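Local coordinates for glucose-6-phosphate isomerase (Thermus thermophilus, PDB 1ZZG), which probably catalyses the reversible isomerisation of glucose 6-phosphate to fructose 6-phosphate in glycolysis and gluconeogenesis, at residues A[32-37]-A[42-47]; A[310-315]-A[345-350]. One frame throughout, in Å; residues are numbered along the deposited sequence.

Interaction 1: residues A[32-37]-A[42-47]; sequences AKRGEP and GWMDLP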
ATOM      1  N   ALA A  32      -3.937 -35.173   2.128  1.00 23.46           N
ATOM      2  CA  ALA A  32      -4.555 -36.159   3.009  1.00 24.82           C
ATOM      3  C   ALA A  32      -5.614 -35.499   3.889  1.00 25.13           C
ATOM      4  O   ALA A  32      -6.541 -36.158   4.354  1.00 24.44           O
ATOM      5  CB  ALA A  32      -3.500 -36.836   3.889  1.00 23.27           C
ATOM      6  N   LYS A  33      -5.473 -34.193   4.107  1.00 24.02           N
ATOM      7  CA  LYS A  33      -6.408 -33.454   4.953  1.00 26.70           C
ATOM      8  C   LYS A  33      -7.740 -33.109   4.289  1.00 28.00           C
ATOM      9  O   LYS A  33      -8.680 -32.699   4.969  1.00 28.19           O
ATOM     10  CB  LYS A  33      -5.754 -32.165   5.461  1.00 24.05           C
ATOM     11  CG  LYS A  33      -4.611 -32.379   6.440  1.00 24.06           C
ATOM     12  CD  LYS A  33      -3.947 -31.052   6.798  1.00 23.89           C
ATOM     13  CE  LYS A  33      -2.847 -31.255   7.826  1.00 25.52           C
ATOM     14  NZ  LYS A  33      -2.166 -29.985   8.195  1.00 27.20           N
ATOM     15  N   ARG A  34      -7.820 -33.273   2.970  1.00 29.01           N
ATOM     16  CA  ARG A  34      -9.046 -32.968   2.238  1.00 32.91           C
ATOM     17  C   ARG A  34     -10.170 -33.937   2.593  1.00 35.59           C
ATOM     18  O   ARG A  34      -9.922 -35.062   3.019  1.00 36.31           O
ATOM     19  CB  ARG A  34      -8.789 -33.013   0.730  1.00 32.53           C
ATOM     20  CG  ARG A  34      -7.747 -32.014   0.250  1.00 35.59           C
ATOM     21  CD  ARG A  34      -7.642 -32.027  -1.263  1.00 38.18           C
ATOM     22  NE  ARG A  34      -8.929 -31.742  -1.890  1.00 41.32           N
ATOM     23  CZ  ARG A  34      -9.112 -31.638  -3.202  1.00 45.51           C
ATOM     24  NH1 ARG A  34      -8.087 -31.795  -4.035  1.00 45.47           N
ATOM     25  NH2 ARG A  34     -10.321 -31.376  -3.685  1.00 46.18           N
ATOM     26  N   GLY A  35     -11.408 -33.492   2.415  1.00 37.87           N
ATOM     27  CA  GLY A  35     -12.548 -34.334   2.734  1.00 42.50           C
ATOM     28  C   GLY A  35     -12.942 -34.195   4.192  1.00 44.98           C
ATOM     29  O   GLY A  35     -14.119 -34.032   4.515  1.00 45.27           O
ATOM     30  N   GLU A  36     -11.947 -34.267   5.075  1.00 46.36           N
ATOM     31  CA  GLU A  36     -12.172 -34.139   6.510  1.00 47.00           C
ATOM     32  C   GLU A  36     -12.785 -32.788   6.836  1.00 46.07           C
ATOM     33  O   GLU A  36     -12.161 -31.749   6.623  1.00 46.30           O
ATOM     34  CB  GLU A  36     -10.851 -34.285   7.272  1.00 49.00           C
ATOM     35  CG  GLU A  36     -10.518 -35.707   7.680  1.00 53.20           C
ATOM     36  CD  GLU A  36     -11.511 -36.260   8.683  1.00 54.74           C
ATOM     37  OE1 GLU A  36     -11.627 -35.675   9.780  1.00 57.87           O
ATOM     38  OE2 GLU A  36     -12.176 -37.272   8.376  1.00 55.76           O
ATOM     39  N   PRO A  37     -14.023 -32.782   7.356  1.00 44.87           N
ATOM     40  CA  PRO A  37     -14.691 -31.525   7.703  1.00 42.34           C
ATOM     41  C   PRO A  37     -13.811 -30.647   8.590  1.00 39.85           C
ATOM     42  O   PRO A  37     -13.132 -31.144   9.491  1.00 38.69           O
ATOM     43  CB  PRO A  37     -15.951 -31.998   8.422  1.00 44.09           C
ATOM     44  CG  PRO A  37     -16.272 -33.272   7.702  1.00 44.97           C
ATOM     45  CD  PRO A  37     -14.911 -33.933   7.604  1.00 44.92           C
ATOM     46  N   GLY A  42     -11.339 -25.684   1.274  1.00 22.00           N
ATOM     47  CA  GLY A  42     -12.330 -25.441   0.237  1.00 19.52           C
ATOM     48  C   GLY A  42     -11.861 -24.545  -0.902  1.00 21.00           C
ATOM     49  O   GLY A  42     -12.453 -24.546  -1.980  1.00 20.02           O
ATOM     50  N   TRP A  43     -10.807 -23.769  -0.671  1.00 19.29           N
ATOM     51  CA  TRP A  43     -10.291 -22.878  -1.711  1.00 20.64           C
ATOM     52  C   TRP A  43      -9.734 -23.645  -2.908  1.00 20.14           C
ATOM     53  O   TRP A  43      -9.539 -23.075  -3.981  1.00 22.25           O
ATOM     54  CB  TRP A  43      -9.214 -21.950  -1.145  1.00 18.47           C
ATOM     55  CG  TRP A  43      -8.169 -22.657  -0.354  1.00 20.64           C
ATOM     56  CD1 TRP A  43      -8.176 -22.890   0.990  1.00 21.41           C
ATOM     57  CD2 TRP A  43      -6.972 -23.255  -0.861  1.00 19.48           C
ATOM     58  NE1 TRP A  43      -7.055 -23.599   1.353  1.00 22.03           N
ATOM     59  CE2 TRP A  43      -6.299 -23.836   0.236  1.00 21.42           C
ATOM     60  CE3 TRP A  43      -6.402 -23.356  -2.137  1.00 21.54           C
ATOM     61  CZ2 TRP A  43      -5.084 -24.510   0.097  1.00 20.80           C
ATOM     62  CZ3 TRP A  43      -5.191 -24.028  -2.276  1.00 22.08           C
ATOM     63  CH2 TRP A  43      -4.547 -24.595  -1.165  1.00 22.12           C
ATOM     64  N   MET A  44      -9.478 -24.936  -2.731  1.00 20.84           N
ATOM     65  CA  MET A  44      -8.967 -25.750  -3.831  1.00 21.93           C
ATOM     66  C   MET A  44     -10.101 -26.055  -4.806  1.00 22.42           C
ATOM     67  O   MET A  44      -9.873 -26.255  -5.998  1.00 22.72           O
ATOM     68  CB  MET A  44      -8.415 -27.080  -3.312  1.00 21.28           C
ATOM     69  CG  MET A  44      -7.290 -26.968  -2.302  1.00 21.91           C
ATOM     70  SD  MET A  44      -6.834 -28.611  -1.679  1.00 24.85           S
ATOM     71  CE  MET A  44      -5.477 -28.201  -0.595  1.00 20.38           C
ATOM     72  N   ASP A  45     -11.327 -26.070  -4.289  1.00 21.65           N
ATOM     73  CA  ASP A  45     -12.496 -26.407  -5.096  1.00 22.86           C
ATOM     74  C   ASP A  45     -13.237 -25.251  -5.755  1.00 23.49           C
ATOM     75  O   ASP A  45     -14.015 -25.465  -6.684  1.00 23.51           O
ATOM     76  CB  ASP A  45     -13.462 -27.218  -4.237  1.00 24.10           C
ATOM     77  CG  ASP A  45     -12.761 -28.351  -3.500  1.00 28.58           C
ATOM     78  OD1 ASP A  45     -12.185 -29.232  -4.176  1.00 29.90           O
ATOM     79  OD2 ASP A  45     -12.769 -28.353  -2.250  1.00 28.55           O
ATOM     80  N   LEU A  46     -13.002 -24.029  -5.286  1.00 22.30           N
ATOM     81  CA  LEU A  46     -13.666 -22.864  -5.860  1.00 23.74           C
ATOM     82  C   LEU A  46     -13.540 -22.757  -7.383  1.00 24.78           C
ATOM     83  O   LEU A  46     -14.488 -22.355  -8.057  1.00 25.85           O
ATOM     84  CB  LEU A  46     -13.145 -21.579  -5.211  1.00 21.77           C
ATOM     85  CG  LEU A  46     -13.492 -21.386  -3.736  1.00 22.40           C
ATOM     86  CD1 LEU A  46     -12.803 -20.128  -3.219  1.00 19.13           C
ATOM     87  CD2 LEU A  46     -15.005 -21.277  -3.562  1.00 23.76           C
ATOM     88  N   PRO A  47     -12.372 -23.114  -7.947  1.00 26.13           N
ATOM     89  CA  PRO A  47     -12.217 -23.021  -9.407  1.00 28.04           C
ATOM     90  C   PRO A  47     -13.139 -23.968 -10.178  1.00 29.90           C
ATOM     91  O   PRO A  47     -13.405 -23.757 -11.363  1.00 31.34           O
ATOM     92  CB  PRO A  47     -10.740 -23.363  -9.626  1.00 27.21           C
ATOM     93  CG  PRO A  47     -10.086 -22.985  -8.312  1.00 27.82           C
ATOM     94  CD  PRO A  47     -11.096 -23.483  -7.309  1.00 26.83           C
TER
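The guanidinium of R34 has the sulfur of M44 over one face, while the carboxylate of D45 approaches obliquely at NH2, its plane turned 47° from that of the guanidinium. Both contacts lie within the irregular connection between helices 20-32 and 52-61, where residues 42-45 have helical backbone angles and a 3-10 turn begins at L46. R34 and D45 form a salt bridge, NH2 of R34 standing 2.9 Å from OD1 of D45; OD2 of D45 is farther from the same nitrogen, at 4.1 Å, so the grip is one-pronged. Closest to the sulfur is the aliphatic part of the arginine, CD of R34 lying 3.5 Å from SD of M44, with NE of R34 next at 3.8 Å. A bend at chi3 (57°) turns the guanidinium off the line of the R34 chain and over toward D45. M44, extended beyond CG, runs out to the R34 side chain, and on the way its CG rests 3.6 Å above one face of the W43 ring, offset toward the rim. That indole meets W383 of helix 371-391 edge-to-face, which seats segment 42-47 against that helix, and separately stacks with F188. R34 and D45 are exposed whereas M44 is buried, so the ion pair lies at the surface. Within the turn, the backbone N of D45 bonds to O of G42 at 3.0 Å.

Interaction 2: residues A[310-315]-A[345-350]; sequences LVIPEA and AEAEAT
This is a buried apolar contact in an alpha/beta fold of the SIS clan: it packs the helix of a beta-alpha-beta crossover, 339-356, on its first strand, 306-313, through L310 and I312. A347 is the helix residue in the middle: its CB lies 3.8 Å from CG2 of I312 and 3.9 Å from CD1 of I312, with CG1 of I312 at 4.0 Å. Three carbons of the isoleucine therefore gather around one methyl. With CG1 beside the backbone N (chi1 -53°) and CD1 extended beyond it (chi2 169°), both ends of the branched chain reach that methyl. Small size on the helix side allows a close approach, the CA atoms of I312 and A347 being 6.8 Å apart. Two residues back, L310 touches the helix backbone more loosely, its CD2 4.2 Å from O of A347. V311, between them, is directed to the other side of the sheet. Another part of helix 339-356 packs on T409 in helix 403-414 of the second subunit. Strand 306-313 runs between strands 244-249 and 360-366, the latter completing the crossover; I312 also reaches F365 there, and L310 packs on Y351 and L354 farther along the helix.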
ATOM      1  N   LEU A 310       9.869 -11.176  -7.676  1.00 23.87           N
ATOM      2  CA  LEU A 310       9.405 -10.150  -8.595  1.00 25.43           C
ATOM      3  C   LEU A 310       8.421 -10.743  -9.596  1.00 26.26           C
ATOM      4  O   LEU A 310       8.736 -11.695 -10.308  1.00 27.48           O
ATOM      5  CB  LEU A 310      10.584  -9.516  -9.350  1.00 25.44           C
ATOM      6  CG  LEU A 310      11.206  -8.228  -8.797  1.00 26.26           C
ATOM      7  CD1 LEU A 310      11.776  -8.463  -7.410  1.00 25.43           C
ATOM      8  CD2 LEU A 310      12.293  -7.750  -9.745  1.00 27.95           C
ATOM      9  N   VAL A 311       7.223 -10.177  -9.636  1.00 26.21           N
ATOM     10  CA  VAL A 311       6.185 -10.624 -10.552  1.00 24.55           C
ATOM     11  C   VAL A 311       6.251  -9.694 -11.752  1.00 26.15           C
ATOM     12  O   VAL A 311       6.014  -8.489 -11.621  1.00 25.87           O
ATOM     13  CB  VAL A 311       4.804 -10.528  -9.885  1.00 23.68           C
ATOM     14  CG1 VAL A 311       3.712 -10.964 -10.860  1.00 24.31           C
ATOM     15  CG2 VAL A 311       4.793 -11.387  -8.636  1.00 22.12           C
ATOM     16  N   ILE A 312       6.566 -10.252 -12.918  1.00 25.83           N
ATOM     17  CA  ILE A 312       6.719  -9.455 -14.132  1.00 26.17           C
ATOM     18  C   ILE A 312       5.878  -9.906 -15.324  1.00 26.77           C
ATOM     19  O   ILE A 312       5.942 -11.065 -15.736  1.00 28.35           O
ATOM     20  CB  ILE A 312       8.193  -9.470 -14.590  1.00 27.16           C
ATOM     21  CG1 ILE A 312       9.101  -9.056 -13.432  1.00 27.66           C
ATOM     22  CG2 ILE A 312       8.367  -8.586 -15.816  1.00 25.72           C
ATOM     23  CD1 ILE A 312      10.573  -9.302 -13.694  1.00 26.21           C
ATOM     24  N   PRO A 313       5.083  -8.989 -15.902  1.00 27.35           N
ATOM     25  CA  PRO A 313       4.254  -9.334 -17.059  1.00 27.45           C
ATOM     26  C   PRO A 313       5.158  -9.376 -18.294  1.00 28.93           C
ATOM     27  O   PRO A 313       6.181  -8.695 -18.336  1.00 28.73           O
ATOM     28  CB  PRO A 313       3.253  -8.185 -17.109  1.00 28.10           C
ATOM     29  CG  PRO A 313       4.081  -7.028 -16.647  1.00 28.55           C
ATOM     30  CD  PRO A 313       4.811  -7.610 -15.457  1.00 26.39           C
ATOM     31  N   GLU A 314       4.798 -10.170 -19.293  1.00 29.04           N
ATOM     32  CA  GLU A 314       5.631 -10.253 -20.489  1.00 30.44           C
ATOM     33  C   GLU A 314       5.035  -9.565 -21.707  1.00 30.94           C
ATOM     34  O   GLU A 314       5.705  -9.417 -22.729  1.00 31.15           O
ATOM     35  CB  GLU A 314       5.934 -11.712 -20.819  1.00 31.46           C
ATOM     36  CG  GLU A 314       6.757 -12.398 -19.751  1.00 34.21           C
ATOM     37  CD  GLU A 314       7.265 -13.754 -20.185  1.00 35.47           C
ATOM     38  OE1 GLU A 314       6.436 -14.642 -20.469  1.00 40.19           O
ATOM     39  OE2 GLU A 314       8.499 -13.928 -20.240  1.00 36.32           O
ATOM     40  N   ALA A 315       3.782  -9.138 -21.597  1.00 29.70           N
ATOM     41  CA  ALA A 315       3.116  -8.464 -22.699  1.00 29.05           C
ATOM     42  C   ALA A 315       2.001  -7.562 -22.199  1.00 29.76           C
ATOM     43  O   ALA A 315       1.385  -7.827 -21.162  1.00 28.68           O
ATOM     44  CB  ALA A 315       2.545  -9.497 -23.679  1.00 29.61           C
ATOM     45  N   ALA A 345      11.759  -3.280 -19.458  1.00 27.03           N
ATOM     46  CA  ALA A 345      13.178  -3.000 -19.318  1.00 26.63           C
ATOM     47  C   ALA A 345      13.533  -2.707 -17.864  1.00 26.76           C
ATOM     48  O   ALA A 345      14.539  -3.201 -17.357  1.00 26.11           O
ATOM     49  CB  ALA A 345      13.565  -1.822 -20.201  1.00 25.58           C
ATOM     50  N   GLU A 346      12.710  -1.905 -17.192  1.00 25.88           N
ATOM     51  CA  GLU A 346      12.983  -1.572 -15.799  1.00 25.52           C
ATOM     52  C   GLU A 346      12.862  -2.787 -14.885  1.00 25.60           C
ATOM     53  O   GLU A 346      13.611  -2.923 -13.916  1.00 27.59           O
ATOM     54  CB  GLU A 346      12.035  -0.475 -15.309  1.00 25.79           C
ATOM     55  CG  GLU A 346      12.177   0.842 -16.046  1.00 26.35           C
ATOM     56  CD  GLU A 346      11.576   1.991 -15.271  1.00 28.41           C
ATOM     57  OE1 GLU A 346      12.188   2.409 -14.267  1.00 28.54           O
ATOM     58  OE2 GLU A 346      10.484   2.462 -15.650  1.00 27.90           O
ATOM     59  N   ALA A 347      11.916  -3.666 -15.195  1.00 25.58           N
ATOM     60  CA  ALA A 347      11.715  -4.865 -14.389  1.00 25.89           C
ATOM     61  C   ALA A 347      12.941  -5.775 -14.509  1.00 23.08           C
ATOM     62  O   ALA A 347      13.511  -6.201 -13.502  1.00 23.00           O
ATOM     63  CB  ALA A 347      10.456  -5.600 -14.852  1.00 23.33           C
ATOM     64  N   GLU A 348      13.349  -6.055 -15.744  1.00 25.28           N
ATOM     65  CA  GLU A 348      14.510  -6.912 -15.985  1.00 26.89           C
ATOM     66  C   GLU A 348      15.748  -6.284 -15.360  1.00 27.70           C
ATOM     67  O   GLU A 348      16.545  -6.968 -14.719  1.00 26.51           O
ATOM     68  CB  GLU A 348      14.749  -7.104 -17.490  1.00 29.51           C
ATOM     69  CG  GLU A 348      13.668  -7.882 -18.246  1.00 31.08           C
ATOM     70  CD  GLU A 348      13.593  -9.354 -17.860  1.00 34.21           C
ATOM     71  OE1 GLU A 348      14.586  -9.893 -17.315  1.00 35.53           O
ATOM     72  OE2 GLU A 348      12.541  -9.977 -18.118  1.00 32.97           O
ATOM     73  N   ALA A 349      15.891  -4.976 -15.550  1.00 26.91           N
ATOM     74  CA  ALA A 349      17.026  -4.228 -15.026  1.00 26.53           C
ATOM     75  C   ALA A 349      17.112  -4.319 -13.507  1.00 26.79           C
ATOM     76  O   ALA A 349      18.180  -4.571 -12.955  1.00 25.74           O
ATOM     77  CB  ALA A 349      16.927  -2.767 -15.458  1.00 26.00           C
ATOM     78  N   THR A 350      15.985  -4.113 -12.833  1.00 27.26           N
ATOM     79  CA  THR A 350      15.956  -4.173 -11.375  1.00 27.01           C
ATOM     80  C   THR A 350      16.204  -5.590 -10.865  1.00 26.79           C
ATOM     81  O   THR A 350      16.896  -5.788  -9.862  1.00 27.63           O
ATOM     82  CB  THR A 350      14.612  -3.670 -10.828  1.00 27.92           C
ATOM     83  OG1 THR A 350      14.442  -2.293 -11.187  1.00 27.78           O
ATOM     84  CG2 THR A 350      14.569  -3.810  -9.314  1.00 24.74           C
TER

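From the N terminus, the chain forms strand 3-5, at the edge of the mixed sheet, and helices 12-18 and 20-32, then enters interaction 1 directly, closing a short loop of four residues, with neither helix nor strand, before helix 52-61. The five-stranded parallel sheet follows, and the chain then builds more of the mixed sheet before interaction 2 opens at 310-315. That contact closes a longer loop, whose 29 intervening residues contain the start of helix 339-356. The two loops are in series, neither nesting nor crossing. Their centres are 34 Å apart and their nearest atoms about 17 Å: interaction 1 folds an interhelical connection on itself, whereas interaction 2 joins a helix to the mixed sheet.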